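Local coordinates for protein peroxisomal acyl-CoA oxidase 1A (Solanum lycopersicum, PDB 2FON) that probably oxidises fatty acyl-CoA thioesters in peroxisomal beta-oxidation, using bound FAD as its cofactor, at residues E39-S47 / A360-E368; R72-F81 / M246-D257. All blocks are in the same frame, centred on the assembly; numbering follows the deposited sequence.

Interaction 1: residues E39-S47 / A360-E368; sequences EMKIVWAGS and AYAFRFVGE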
ATOM      1  N   GLU B  39      21.068 -19.112  18.729  1.00 66.02           N
ATOM      2  CA  GLU B  39      22.034 -18.767  17.702  1.00 64.46           C
ATOM      3  C   GLU B  39      21.412 -17.972  16.548  1.00 62.16           C
ATOM      4  O   GLU B  39      22.049 -17.067  16.034  1.00 61.49           O
ATOM      5  CB  GLU B  39      22.807 -19.993  17.199  1.00 65.33           C
ATOM      6  CG  GLU B  39      23.808 -20.506  18.214  1.00 68.38           C
ATOM      7  CD  GLU B  39      24.999 -19.568  18.473  1.00 72.95           C
ATOM      8  OE1 GLU B  39      25.460 -18.854  17.519  1.00 72.14           O
ATOM      9  OE2 GLU B  39      25.481 -19.582  19.646  1.00 73.75           O
ATOM     10  N   MET B  40      20.180 -18.283  16.150  1.00 59.83           N
ATOM     11  CA  MET B  40      19.553 -17.465  15.117  1.00 58.22           C
ATOM     12  C   MET B  40      19.457 -15.996  15.521  1.00 56.65           C
ATOM     13  O   MET B  40      19.762 -15.102  14.727  1.00 56.31           O
ATOM     14  CB  MET B  40      18.206 -17.974  14.692  1.00 58.37           C
ATOM     15  CG  MET B  40      17.813 -17.363  13.338  1.00 58.23           C
ATOM     16  SD  MET B  40      18.683 -18.049  11.926  1.00 60.47           S
ATOM     17  CE  MET B  40      17.928 -19.643  11.826  1.00 58.70           C
ATOM     18  N   LYS B  41      19.095 -15.774  16.771  1.00 54.16           N
ATOM     19  CA  LYS B  41      19.128 -14.491  17.325  1.00 53.03           C
ATOM     20  C   LYS B  41      20.461 -13.854  16.974  1.00 54.90           C
ATOM     21  O   LYS B  41      20.489 -12.732  16.412  1.00 56.69           O
ATOM     22  CB  LYS B  41      18.905 -14.560  18.817  1.00 52.07           C
ATOM     23  CG  LYS B  41      17.589 -15.237  19.238  1.00 50.64           C
ATOM     24  CD  LYS B  41      17.009 -14.574  20.476  1.00 51.49           C
ATOM     25  CE  LYS B  41      15.630 -15.105  20.884  1.00 51.49           C
ATOM     26  NZ  LYS B  41      15.295 -14.617  22.257  1.00 50.86           N
ATOM     27  N   ILE B  42      21.573 -14.543  17.260  1.00 55.50           N
ATOM     28  CA  ILE B  42      22.899 -13.959  17.003  1.00 54.59           C
ATOM     29  C   ILE B  42      23.062 -13.700  15.510  1.00 53.95           C
ATOM     30  O   ILE B  42      23.565 -12.666  15.121  1.00 54.12           O
ATOM     31  CB  ILE B  42      24.101 -14.789  17.634  1.00 54.45           C
ATOM     32  CG1 ILE B  42      24.277 -14.463  19.109  1.00 56.79           C
ATOM     33  CG2 ILE B  42      25.432 -14.412  17.063  1.00 52.33           C
ATOM     34  CD1 ILE B  42      24.072 -15.655  20.064  1.00 59.59           C
ATOM     35  N   VAL B  43      22.614 -14.594  14.661  1.00 54.00           N
ATOM     36  CA  VAL B  43      22.787 -14.300  13.234  1.00 56.16           C
ATOM     37  C   VAL B  43      22.053 -13.015  12.796  1.00 57.06           C
ATOM     38  O   VAL B  43      22.606 -12.158  12.104  1.00 57.38           O
ATOM     39  CB  VAL B  43      22.342 -15.438  12.328  1.00 56.13           C
ATOM     40  CG1 VAL B  43      22.593 -15.060  10.857  1.00 55.24           C
ATOM     41  CG2 VAL B  43      23.090 -16.700  12.702  1.00 56.30           C
ATOM     42  N   TRP B  44      20.812 -12.876  13.233  1.00 57.50           N
ATOM     43  CA  TRP B  44      20.050 -11.697  12.922  1.00 57.18           C
ATOM     44  C   TRP B  44      20.741 -10.479  13.454  1.00 56.97           C
ATOM     45  O   TRP B  44      20.920  -9.498  12.721  1.00 57.48           O
ATOM     46  CB  TRP B  44      18.651 -11.786  13.515  1.00 57.45           C
ATOM     47  CG  TRP B  44      17.895 -10.624  13.124  1.00 57.03           C
ATOM     48  CD1 TRP B  44      17.658  -9.495  13.876  1.00 54.14           C
ATOM     49  CD2 TRP B  44      17.335 -10.398  11.845  1.00 56.03           C
ATOM     50  NE1 TRP B  44      16.963  -8.590  13.127  1.00 55.89           N
ATOM     51  CE2 TRP B  44      16.731  -9.119  11.879  1.00 56.21           C
ATOM     52  CE3 TRP B  44      17.259 -11.155  10.682  1.00 56.47           C
ATOM     53  CZ2 TRP B  44      16.051  -8.575  10.780  1.00 55.32           C
ATOM     54  CZ3 TRP B  44      16.586 -10.614   9.574  1.00 57.28           C
ATOM     55  CH2 TRP B  44      15.996  -9.323   9.636  1.00 56.60           C
ATOM     56  N   ALA B  45      21.124 -10.511  14.722  1.00 56.75           N
ATOM     57  CA  ALA B  45      21.762  -9.341  15.274  1.00 57.27           C
ATOM     58  C   ALA B  45      23.049  -8.961  14.528  1.00 59.10           C
ATOM     59  O   ALA B  45      23.365  -7.748  14.496  1.00 60.44           O
ATOM     60  CB  ALA B  45      22.007  -9.467  16.715  1.00 55.69           C
ATOM     61  N   GLY B  46      23.753  -9.945  13.913  1.00 59.14           N
ATOM     62  CA  GLY B  46      25.030  -9.708  13.203  1.00 60.14           C
ATOM     63  C   GLY B  46      26.355 -10.184  13.878  1.00 61.69           C
ATOM     64  O   GLY B  46      27.309 -10.555  13.172  1.00 61.84           O
ATOM     65  N   SER B  47      26.399 -10.175  15.228  1.00 61.96           N
ATOM     66  CA  SER B  47      27.541 -10.546  16.085  1.00 60.99           C
ATOM     67  C   SER B  47      27.014 -10.670  17.510  1.00 61.85           C
ATOM     68  O   SER B  47      25.849 -10.319  17.773  1.00 61.67           O
ATOM     69  CB  SER B  47      28.642  -9.475  16.056  1.00 60.98           C
ATOM     70  OG  SER B  47      28.490  -8.466  17.076  1.00 59.16           O
ATOM     71  N   ALA B 360      13.415 -10.605   4.520  1.00 65.07           N
ATOM     72  CA  ALA B 360      13.967  -9.946   5.695  1.00 64.95           C
ATOM     73  C   ALA B 360      15.345 -10.496   5.991  1.00 65.50           C
ATOM     74  O   ALA B 360      16.269  -9.732   6.351  1.00 65.54           O
ATOM     75  CB  ALA B 360      13.074 -10.146   6.884  1.00 64.74           C
ATOM     76  N   TYR B 361      15.507 -11.827   5.863  1.00 65.52           N
ATOM     77  CA  TYR B 361      16.852 -12.399   6.023  1.00 64.41           C
ATOM     78  C   TYR B 361      17.753 -11.976   4.830  1.00 64.61           C
ATOM     79  O   TYR B 361      18.890 -11.559   5.035  1.00 65.04           O
ATOM     80  CB  TYR B 361      16.794 -13.890   6.269  1.00 63.89           C
ATOM     81  CG  TYR B 361      16.421 -14.316   7.685  1.00 62.30           C
ATOM     82  CD1 TYR B 361      15.110 -14.314   8.125  1.00 61.29           C
ATOM     83  CD2 TYR B 361      17.394 -14.751   8.573  1.00 64.12           C
ATOM     84  CE1 TYR B 361      14.763 -14.700   9.438  1.00 60.59           C
ATOM     85  CE2 TYR B 361      17.075 -15.167   9.891  1.00 62.35           C
ATOM     86  CZ  TYR B 361      15.748 -15.136  10.307  1.00 63.16           C
ATOM     87  OH  TYR B 361      15.445 -15.546  11.598  1.00 63.56           O
ATOM     88  N   ALA B 362      17.234 -11.981   3.598  1.00 64.09           N
ATOM     89  CA  ALA B 362      18.077 -11.553   2.465  1.00 63.42           C
ATOM     90  C   ALA B 362      18.578 -10.131   2.646  1.00 63.07           C
ATOM     91  O   ALA B 362      19.790  -9.912   2.603  1.00 64.04           O
ATOM     92  CB  ALA B 362      17.394 -11.742   1.105  1.00 62.48           C
ATOM     93  N   PHE B 363      17.663  -9.176   2.861  1.00 61.94           N
ATOM     94  CA  PHE B 363      18.017  -7.765   3.101  1.00 59.84           C
ATOM     95  C   PHE B 363      18.839  -7.637   4.382  1.00 59.62           C
ATOM     96  O   PHE B 363      19.726  -6.814   4.465  1.00 59.18           O
ATOM     97  CB  PHE B 363      16.769  -6.859   3.184  1.00 59.83           C
ATOM     98  CG  PHE B 363      15.868  -6.892   1.936  1.00 58.65           C
ATOM     99  CD1 PHE B 363      14.619  -6.281   1.962  1.00 58.11           C
ATOM    100  CD2 PHE B 363      16.273  -7.509   0.768  1.00 54.98           C
ATOM    101  CE1 PHE B 363      13.779  -6.322   0.820  1.00 58.41           C
ATOM    102  CE2 PHE B 363      15.486  -7.543  -0.361  1.00 53.86           C
ATOM    103  CZ  PHE B 363      14.230  -6.967  -0.342  1.00 59.01           C
ATOM    104  N   ARG B 364      18.617  -8.486   5.373  1.00 59.80           N
ATOM    105  CA  ARG B 364      19.572  -8.453   6.497  1.00 60.61           C
ATOM    106  C   ARG B 364      21.021  -8.659   6.092  1.00 61.26           C
ATOM    107  O   ARG B 364      21.914  -8.016   6.642  1.00 61.79           O
ATOM    108  CB  ARG B 364      19.264  -9.433   7.612  1.00 59.63           C
ATOM    109  CG  ARG B 364      19.962  -9.000   8.863  1.00 57.29           C
ATOM    110  CD  ARG B 364      19.474  -7.702   9.322  1.00 57.05           C
ATOM    111  NE  ARG B 364      19.914  -7.417  10.677  1.00 62.57           N
ATOM    112  CZ  ARG B 364      19.218  -6.702  11.564  1.00 63.59           C
ATOM    113  NH1 ARG B 364      18.021  -6.231  11.249  1.00 65.22           N
ATOM    114  NH2 ARG B 364      19.695  -6.493  12.796  1.00 64.25           N
ATOM    115  N   PHE B 365      21.236  -9.547   5.121  1.00 61.92           N
ATOM    116  CA  PHE B 365      22.569  -9.981   4.752  1.00 61.62           C
ATOM    117  C   PHE B 365      23.171  -9.080   3.733  1.00 61.45           C
ATOM    118  O   PHE B 365      24.360  -8.769   3.800  1.00 61.60           O
ATOM    119  CB  PHE B 365      22.537 -11.428   4.302  1.00 61.71           C
ATOM    120  CG  PHE B 365      22.090 -12.389   5.406  1.00 61.92           C
ATOM    121  CD1 PHE B 365      21.371 -13.562   5.096  1.00 61.22           C
ATOM    122  CD2 PHE B 365      22.377 -12.108   6.736  1.00 58.23           C
ATOM    123  CE1 PHE B 365      20.981 -14.425   6.072  1.00 59.71           C
ATOM    124  CE2 PHE B 365      21.997 -12.978   7.732  1.00 59.63           C
ATOM    125  CZ  PHE B 365      21.308 -14.153   7.410  1.00 60.17           C
ATOM    126  N   VAL B 366      22.355  -8.585   2.828  1.00 61.61           N
ATOM    127  CA  VAL B 366      22.864  -7.554   1.944  1.00 62.21           C
ATOM    128  C   VAL B 366      23.170  -6.340   2.801  1.00 62.60           C
ATOM    129  O   VAL B 366      24.157  -5.661   2.589  1.00 63.73           O
ATOM    130  CB  VAL B 366      21.967  -7.310   0.693  1.00 62.17           C
ATOM    131  CG1 VAL B 366      20.835  -6.362   0.963  1.00 62.97           C
ATOM    132  CG2 VAL B 366      22.809  -6.785  -0.427  1.00 62.89           C
ATOM    133  N   GLY B 367      22.411  -6.131   3.854  1.00 62.95           N
ATOM    134  CA  GLY B 367      22.848  -5.159   4.856  1.00 64.80           C
ATOM    135  C   GLY B 367      24.259  -5.330   5.427  1.00 65.89           C
ATOM    136  O   GLY B 367      24.999  -4.340   5.554  1.00 67.45           O
ATOM    137  N   GLU B 368      24.660  -6.556   5.789  1.00 65.77           N
ATOM    138  CA  GLU B 368      25.996  -6.743   6.366  1.00 65.42           C
ATOM    139  C   GLU B 368      27.013  -6.564   5.297  1.00 64.02           C
ATOM    140  O   GLU B 368      28.142  -6.164   5.574  1.00 64.20           O
ATOM    141  CB  GLU B 368      26.212  -8.146   6.914  1.00 65.51           C
ATOM    142  CG  GLU B 368      25.396  -8.534   8.138  1.00 67.86           C
ATOM    143  CD  GLU B 368      25.572 -10.024   8.503  1.00 68.47           C
ATOM    144  OE1 GLU B 368      26.550 -10.678   8.038  1.00 69.83           O
ATOM    145  OE2 GLU B 368      24.708 -10.543   9.241  1.00 74.82           O
TER
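W44 and R364 carry this helix-helix contact, in which the short N-terminal helix 37-45 lies against the long helix 347-380 of the acyl-CoA oxidase C-alpha1 region. The segment axes come within 10.8 Å of each other at 53°, and long side chains bridge the space between them. R364 covers one face of the indole. Its CZ sits 3.7 Å from the centroid of the W44 five-membered ring, a cation-pi contact with the guanidinium tilted against the indole plane. Farther back along the same side chain, R364 CD rests 3.8 Å from the centroid of the W44 six-membered ring as a CH-pi contact. The bend at chi2 (63°) turns the arginine chain so that both groups lie over the indole. Polar links are few: R364 NE gives a weak, strongly bent hydrogen bond to W44 O (3.1 Å), R364 NH1 is hydrogen-bonded to S312 OG, and E368 OE1 forms a salt bridge with K557. Among the rings, the edge of the W44 six-membered ring points at the face of Y361 in a T-shaped pair, centroids 5.2 Å apart and planes at 67°, with CE3 over the tyrosine centre. F626 adds a third ring beside W44, and the Y361 hydroxyl is hydrogen-bonded to L622 O. M40 brings sulfur to this cluster, SD lying 3.9 Å from Y361 CE2 in an oblique Met-aromatic contact. Apolar packing completes the seam: W44 CH2 stands 4.1 Å from A360 CB, and V43 CG1 meets the edge of the F365 ring, 3.8 Å from CZ.

Interaction 2: residues R72-F81 / M246-D257; sequences RTMLPRKELF and MKFGNGAYNSMD
R77 grips the backbone of N254: R77 NE donates at 2.6 Å, with an N-H...O angle of 153°, onto a lone pair of N254 O, in the carbonyl plane, while the oxygen is tilted 18° from the guanidinium plane. R77 NH2 adds a weak second bond to the same N254 O (3.3 Å). Two carboxylates hold R77 NH1 by salt bridges, D243 of the same chain and D655 of the second subunit. R77 CG stands anti to the backbone N (chi1 -170°), and a bend at chi2 brings the guanidinium across the loop. R77 NH2 also lies 3.4 Å from K247 NZ, two like charges beside one carbonyl, M256 O, to which K247 NZ donates at 2.6 Å. A leucine in place of R77 would probably leave N254 O without this donor and take the guanidinium away from D243 and from D655 of the second subunit, so that loop and neighbouring subunit lose a shared tie. Behind this first shell the N254 amide pins the loop to itself: N254 OD1 accepts a hydrogen bond from K247 N (2.7 Å), and N254 ND2 reaches K247 O (2.9 Å) and also G251 O. G251 O also accepts from N254 N, on the opposite face of its plane. Packing follows around this core. L80 CD2 lies on the N254 backbone, 3.6 Å from N254 C, and F81 CE1 lies against the D257 side chain, 3.6 Å from D257 CB, with D257 OD1 at the ring edge and OD2 held by K200 N and V201 N. Across the other end, T73 CG2 touches N250 CB. The arrangement seats the loop between strands 239-243 and 258-263, whose Y253 touches FAD, on the start of helix 77-97, an interface between the N-terminal helical and middle beta domains of the acyl-CoA dehydrogenase-like fold.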
ATOM      1  N   ARG B  72      -0.821   6.536  22.197  1.00 78.30           N
ATOM      2  CA  ARG B  72      -0.196   7.471  21.253  1.00 78.99           C
ATOM      3  C   ARG B  72      -1.016   7.804  20.025  1.00 78.62           C
ATOM      4  O   ARG B  72      -1.111   8.946  19.628  1.00 79.29           O
ATOM      5  CB  ARG B  72       1.203   7.036  20.841  1.00 79.23           C
ATOM      6  CG  ARG B  72       2.136   8.271  20.629  1.00 82.43           C
ATOM      7  CD  ARG B  72       3.505   7.866  20.124  1.00 84.47           C
ATOM      8  NE  ARG B  72       3.273   6.785  19.177  1.00 85.85           N
ATOM      9  CZ  ARG B  72       3.201   6.899  17.850  1.00 83.83           C
ATOM     10  NH1 ARG B  72       3.434   8.052  17.174  1.00 75.63           N
ATOM     11  NH2 ARG B  72       2.971   5.775  17.199  1.00 85.96           N
ATOM     12  N   THR B  73      -1.604   6.785  19.445  1.00 78.37           N
ATOM     13  CA  THR B  73      -2.422   6.867  18.247  1.00 77.87           C
ATOM     14  C   THR B  73      -3.667   7.762  18.330  1.00 76.80           C
ATOM     15  O   THR B  73      -4.129   8.237  17.301  1.00 77.21           O
ATOM     16  CB  THR B  73      -2.786   5.413  17.838  1.00 78.26           C
ATOM     17  OG1 THR B  73      -1.719   4.900  17.021  1.00 79.58           O
ATOM     18  CG2 THR B  73      -4.159   5.303  17.128  1.00 78.66           C
ATOM     19  N   MET B  74      -4.200   7.996  19.530  1.00 75.63           N
ATOM     20  CA  MET B  74      -5.385   8.863  19.714  1.00 75.21           C
ATOM     21  C   MET B  74      -5.117  10.310  20.202  1.00 73.18           C
ATOM     22  O   MET B  74      -6.036  11.040  20.516  1.00 73.34           O
ATOM     23  CB  MET B  74      -6.476   8.166  20.560  1.00 75.07           C
ATOM     24  CG  MET B  74      -6.006   7.450  21.841  1.00 77.22           C
ATOM     25  SD  MET B  74      -7.407   6.748  22.797  1.00 79.71           S
ATOM     26  CE  MET B  74      -6.691   6.451  24.450  1.00 76.88           C
ATOM     27  N   LEU B  75      -3.864  10.746  20.246  1.00 71.53           N
ATOM     28  CA  LEU B  75      -3.573  12.107  20.710  1.00 69.65           C
ATOM     29  C   LEU B  75      -3.800  13.145  19.598  1.00 69.25           C
ATOM     30  O   LEU B  75      -3.448  12.906  18.439  1.00 70.11           O
ATOM     31  CB  LEU B  75      -2.150  12.205  21.286  1.00 68.66           C
ATOM     32  CG  LEU B  75      -1.895  11.422  22.607  1.00 65.81           C
ATOM     33  CD1 LEU B  75      -0.405  11.342  22.949  1.00 61.87           C
ATOM     34  CD2 LEU B  75      -2.676  11.924  23.795  1.00 59.89           C
ATOM     35  N   PRO B  76      -4.408  14.294  19.928  1.00 67.74           N
ATOM     36  CA  PRO B  76      -4.410  15.328  18.883  1.00 66.47           C
ATOM     37  C   PRO B  76      -2.982  15.772  18.669  1.00 65.50           C
ATOM     38  O   PRO B  76      -2.170  15.680  19.588  1.00 66.36           O
ATOM     39  CB  PRO B  76      -5.232  16.483  19.501  1.00 66.06           C
ATOM     40  CG  PRO B  76      -5.875  15.954  20.727  1.00 65.98           C
ATOM     41  CD  PRO B  76      -5.095  14.719  21.164  1.00 67.62           C
ATOM     42  N   ARG B  77      -2.677  16.258  17.483  1.00 64.69           N
ATOM     43  CA  ARG B  77      -1.329  16.661  17.105  1.00 63.77           C
ATOM     44  C   ARG B  77      -0.570  17.440  18.200  1.00 63.70           C
ATOM     45  O   ARG B  77       0.547  17.027  18.590  1.00 62.92           O
ATOM     46  CB  ARG B  77      -1.377  17.441  15.784  1.00 64.25           C
ATOM     47  CG  ARG B  77      -0.031  17.718  15.164  1.00 63.51           C
ATOM     48  CD  ARG B  77       0.253  16.811  13.990  1.00 64.35           C
ATOM     49  NE  ARG B  77       1.672  16.882  13.732  1.00 63.45           N
ATOM     50  CZ  ARG B  77       2.222  17.642  12.802  1.00 63.09           C
ATOM     51  NH1 ARG B  77       1.434  18.387  12.019  1.00 58.38           N
ATOM     52  NH2 ARG B  77       3.565  17.662  12.692  1.00 60.93           N
ATOM     53  N   LYS B  78      -1.159  18.533  18.703  1.00 63.39           N
ATOM     54  CA  LYS B  78      -0.530  19.269  19.846  1.00 64.34           C
ATOM     55  C   LYS B  78      -0.078  18.373  21.035  1.00 64.52           C
ATOM     56  O   LYS B  78       1.094  18.426  21.383  1.00 64.92           O
ATOM     57  CB  LYS B  78      -1.366  20.549  20.333  1.00 63.73           C
ATOM     58  N   GLU B  79      -0.940  17.528  21.621  1.00 64.53           N
ATOM     59  CA  GLU B  79      -0.455  16.665  22.735  1.00 65.93           C
ATOM     60  C   GLU B  79       0.494  15.566  22.282  1.00 64.95           C
ATOM     61  O   GLU B  79       1.401  15.188  22.984  1.00 64.58           O
ATOM     62  CB  GLU B  79      -1.582  16.034  23.563  1.00 67.08           C
ATOM     63  CG  GLU B  79      -2.362  17.003  24.461  1.00 72.20           C
ATOM     64  CD  GLU B  79      -3.541  17.671  23.714  1.00 81.71           C
ATOM     65  OE1 GLU B  79      -3.400  18.006  22.495  1.00 84.50           O
ATOM     66  OE2 GLU B  79      -4.621  17.865  24.344  1.00 84.48           O
ATOM     67  N   LEU B  80       0.266  15.051  21.085  1.00 64.90           N
ATOM     68  CA  LEU B  80       1.175  14.104  20.485  1.00 64.04           C
ATOM     69  C   LEU B  80       2.526  14.747  20.526  1.00 64.38           C
ATOM     70  O   LEU B  80       3.458  14.164  21.030  1.00 64.00           O
ATOM     71  CB  LEU B  80       0.785  13.856  19.038  1.00 63.32           C
ATOM     72  CG  LEU B  80       1.657  12.901  18.245  1.00 62.95           C
ATOM     73  CD1 LEU B  80       1.508  11.465  18.749  1.00 63.57           C
ATOM     74  CD2 LEU B  80       1.260  12.966  16.824  1.00 59.81           C
ATOM     75  N   PHE B  81       2.622  15.974  19.999  1.00 64.72           N
ATOM     76  CA  PHE B  81       3.914  16.648  19.907  1.00 64.28           C
ATOM     77  C   PHE B  81       4.579  16.997  21.253  1.00 64.17           C
ATOM     78  O   PHE B  81       5.815  16.917  21.401  1.00 63.17           O
ATOM     79  CB  PHE B  81       3.782  17.879  19.064  1.00 64.38           C
ATOM     80  CG  PHE B  81       5.080  18.432  18.623  1.00 65.88           C
ATOM     81  CD1 PHE B  81       5.802  17.808  17.599  1.00 69.71           C
ATOM     82  CD2 PHE B  81       5.591  19.582  19.201  1.00 65.39           C
ATOM     83  CE1 PHE B  81       7.046  18.333  17.188  1.00 69.64           C
ATOM     84  CE2 PHE B  81       6.807  20.087  18.808  1.00 65.61           C
ATOM     85  CZ  PHE B  81       7.538  19.471  17.805  1.00 65.49           C
ATOM     86  N   MET B 246      -0.507  17.594   8.518  1.00 67.12           N
ATOM     87  CA  MET B 246      -0.564  16.245   8.879  1.00 70.49           C
ATOM     88  C   MET B 246      -0.072  15.423   7.722  1.00 68.09           C
ATOM     89  O   MET B 246      -0.270  15.779   6.538  1.00 68.18           O
ATOM     90  CB  MET B 246      -1.964  15.853   9.263  1.00 69.16           C
ATOM     91  CG  MET B 246      -2.306  16.344  10.633  1.00 75.03           C
ATOM     92  SD  MET B 246      -3.566  15.264  11.396  1.00 83.44           S
ATOM     93  CE  MET B 246      -2.700  13.715  11.712  1.00 80.67           C
ATOM     94  N   LYS B 247       0.572  14.326   8.089  1.00 65.70           N
ATOM     95  CA  LYS B 247       0.893  13.296   7.182  1.00 63.90           C
ATOM     96  C   LYS B 247       0.092  12.026   7.452  1.00 63.42           C
ATOM     97  O   LYS B 247      -0.580  11.844   8.499  1.00 63.77           O
ATOM     98  CB  LYS B 247       2.377  12.973   7.278  1.00 64.04           C
ATOM     99  CG  LYS B 247       3.349  14.156   7.256  1.00 65.55           C
ATOM    100  CD  LYS B 247       3.491  14.819   8.583  1.00 69.17           C
ATOM    101  CE  LYS B 247       4.923  15.095   8.892  1.00 67.92           C
ATOM    102  NZ  LYS B 247       5.048  15.970  10.117  1.00 65.75           N
ATOM    103  N   PHE B 248       0.255  11.128   6.501  1.00 62.60           N
ATOM    104  CA  PHE B 248      -0.354   9.851   6.412  1.00 62.83           C
ATOM    105  C   PHE B 248      -0.284   9.117   7.702  1.00 62.88           C
ATOM    106  O   PHE B 248       0.806   9.007   8.270  1.00 64.36           O
ATOM    107  CB  PHE B 248       0.420   9.087   5.338  1.00 63.46           C
ATOM    108  CG  PHE B 248      -0.237   7.811   4.864  1.00 65.55           C
ATOM    109  CD1 PHE B 248       0.484   6.920   4.080  1.00 67.50           C
ATOM    110  CD2 PHE B 248      -1.560   7.506   5.172  1.00 65.84           C
ATOM    111  CE1 PHE B 248      -0.085   5.759   3.626  1.00 68.64           C
ATOM    112  CE2 PHE B 248      -2.142   6.330   4.719  1.00 68.92           C
ATOM    113  CZ  PHE B 248      -1.400   5.449   3.955  1.00 68.50           C
ATOM    114  N   GLY B 249      -1.420   8.572   8.139  1.00 62.38           N
ATOM    115  CA  GLY B 249      -1.477   7.723   9.319  1.00 63.12           C
ATOM    116  C   GLY B 249      -1.696   8.441  10.642  1.00 64.79           C
ATOM    117  O   GLY B 249      -1.360   9.626  10.801  1.00 65.43           O
ATOM    118  N   ASN B 250      -2.339   7.741  11.571  1.00 65.92           N
ATOM    119  CA  ASN B 250      -2.455   8.161  12.973  1.00 66.75           C
ATOM    120  C   ASN B 250      -1.065   8.059  13.692  1.00 66.27           C
ATOM    121  O   ASN B 250      -0.369   7.054  13.578  1.00 66.21           O
ATOM    122  CB  ASN B 250      -3.532   7.299  13.667  1.00 67.33           C
ATOM    123  CG  ASN B 250      -4.911   7.258  12.866  1.00 71.97           C
ATOM    124  OD1 ASN B 250      -5.472   8.299  12.464  1.00 74.72           O
ATOM    125  ND2 ASN B 250      -5.454   6.043  12.681  1.00 75.37           N
ATOM    126  N   GLY B 251      -0.636   9.100  14.406  1.00 65.41           N
ATOM    127  CA  GLY B 251       0.697   9.080  14.924  1.00 63.86           C
ATOM    128  C   GLY B 251       1.622   9.086  13.717  1.00 64.59           C
ATOM    129  O   GLY B 251       1.645  10.066  12.967  1.00 63.29           O
ATOM    130  N   ALA B 252       2.371   7.990  13.510  1.00 64.98           N
ATOM    131  CA  ALA B 252       3.371   7.900  12.437  1.00 64.98           C
ATOM    132  C   ALA B 252       4.324   9.057  12.477  1.00 66.21           C
ATOM    133  O   ALA B 252       4.997   9.258  13.476  1.00 68.28           O
ATOM    134  CB  ALA B 252       2.720   7.856  11.121  1.00 65.33           C
ATOM    135  N   TYR B 253       4.398   9.836  11.399  1.00 67.29           N
ATOM    136  CA  TYR B 253       5.367  10.954  11.318  1.00 66.74           C
ATOM    137  C   TYR B 253       4.788  12.226  11.874  1.00 66.13           C
ATOM    138  O   TYR B 253       5.458  13.227  11.934  1.00 66.87           O
ATOM    139  CB  TYR B 253       5.826  11.198   9.897  1.00 68.00           C
ATOM    140  CG  TYR B 253       7.186  10.736   9.611  1.00 69.07           C
ATOM    141  CD1 TYR B 253       7.428   9.415   9.275  1.00 72.89           C
ATOM    142  CD2 TYR B 253       8.251  11.624   9.634  1.00 71.15           C
ATOM    143  CE1 TYR B 253       8.718   8.959   9.006  1.00 72.94           C
ATOM    144  CE2 TYR B 253       9.539  11.217   9.359  1.00 71.28           C
ATOM    145  CZ  TYR B 253       9.769   9.876   9.049  1.00 75.43           C
ATOM    146  OH  TYR B 253      11.070   9.442   8.787  1.00 78.53           O
ATOM    147  N   ASN B 254       3.537  12.193  12.291  1.00 65.19           N
ATOM    148  CA  ASN B 254       2.883  13.369  12.868  1.00 64.34           C
ATOM    149  C   ASN B 254       3.514  13.867  14.149  1.00 63.69           C
ATOM    150  O   ASN B 254       3.278  14.959  14.572  1.00 63.48           O
ATOM    151  CB  ASN B 254       1.353  13.138  12.959  1.00 63.44           C
ATOM    152  CG  ASN B 254       0.756  12.999  11.577  1.00 62.36           C
ATOM    153  OD1 ASN B 254       0.821  13.946  10.781  1.00 60.96           O
ATOM    154  ND2 ASN B 254       0.286  11.801  11.235  1.00 59.01           N
ATOM    155  N   SER B 255       4.347  13.045  14.742  1.00 64.63           N
ATOM    156  CA  SER B 255       5.127  13.444  15.883  1.00 64.93           C
ATOM    157  C   SER B 255       6.388  14.112  15.421  1.00 64.88           C
ATOM    158  O   SER B 255       7.146  14.595  16.226  1.00 66.45           O
ATOM    159  CB  SER B 255       5.504  12.207  16.679  1.00 65.30           C
ATOM    160  OG  SER B 255       6.299  11.351  15.896  1.00 66.54           O
ATOM    161  N   MET B 256       6.634  14.133  14.126  1.00 65.14           N
ATOM    162  CA  MET B 256       7.825  14.796  13.553  1.00 65.49           C
ATOM    163  C   MET B 256       7.399  16.185  13.024  1.00 65.99           C
ATOM    164  O   MET B 256       6.368  16.315  12.301  1.00 66.03           O
ATOM    165  CB  MET B 256       8.451  13.914  12.431  1.00 64.94           C
ATOM    166  CG  MET B 256       9.539  14.541  11.630  1.00 64.65           C
ATOM    167  SD  MET B 256      11.096  14.532  12.546  1.00 75.47           S
ATOM    168  CE  MET B 256      11.739  12.847  12.239  1.00 68.75           C
ATOM    169  N   ASP B 257       8.147  17.210  13.390  1.00 65.70           N
ATOM    170  CA  ASP B 257       7.809  18.553  12.922  1.00 67.88           C
ATOM    171  C   ASP B 257       8.476  18.923  11.590  1.00 67.30           C
ATOM    172  O   ASP B 257       9.422  19.702  11.595  1.00 68.06           O
ATOM    173  CB  ASP B 257       8.103  19.635  13.997  1.00 68.75           C
ATOM    174  CG  ASP B 257       9.536  19.543  14.600  1.00 71.16           C
ATOM    175  OD1 ASP B 257      10.027  18.426  14.978  1.00 73.86           O
ATOM    176  OD2 ASP B 257      10.168  20.619  14.708  1.00 73.24           O
TER

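Interactions 1 and 2 lie in separate parts of the chain, their centres 32 Å apart and their nearest atoms about 17 Å apart, without touching. Both involve the N-terminal region, but through different helices: 37-45 in interaction 1 and 77-97 in interaction 2. Along the chain the order is 39-47, 72-81, 246-257, 360-368, so the second pair falls between the two halves of the first. Interaction 1 joins the N-terminal region to the helices of the C-alpha1 region, away from the annotated sites. Interaction 2 joins it to the middle beta domain, close to FAD and the second subunit. Together they tie the N-terminal region to two domains.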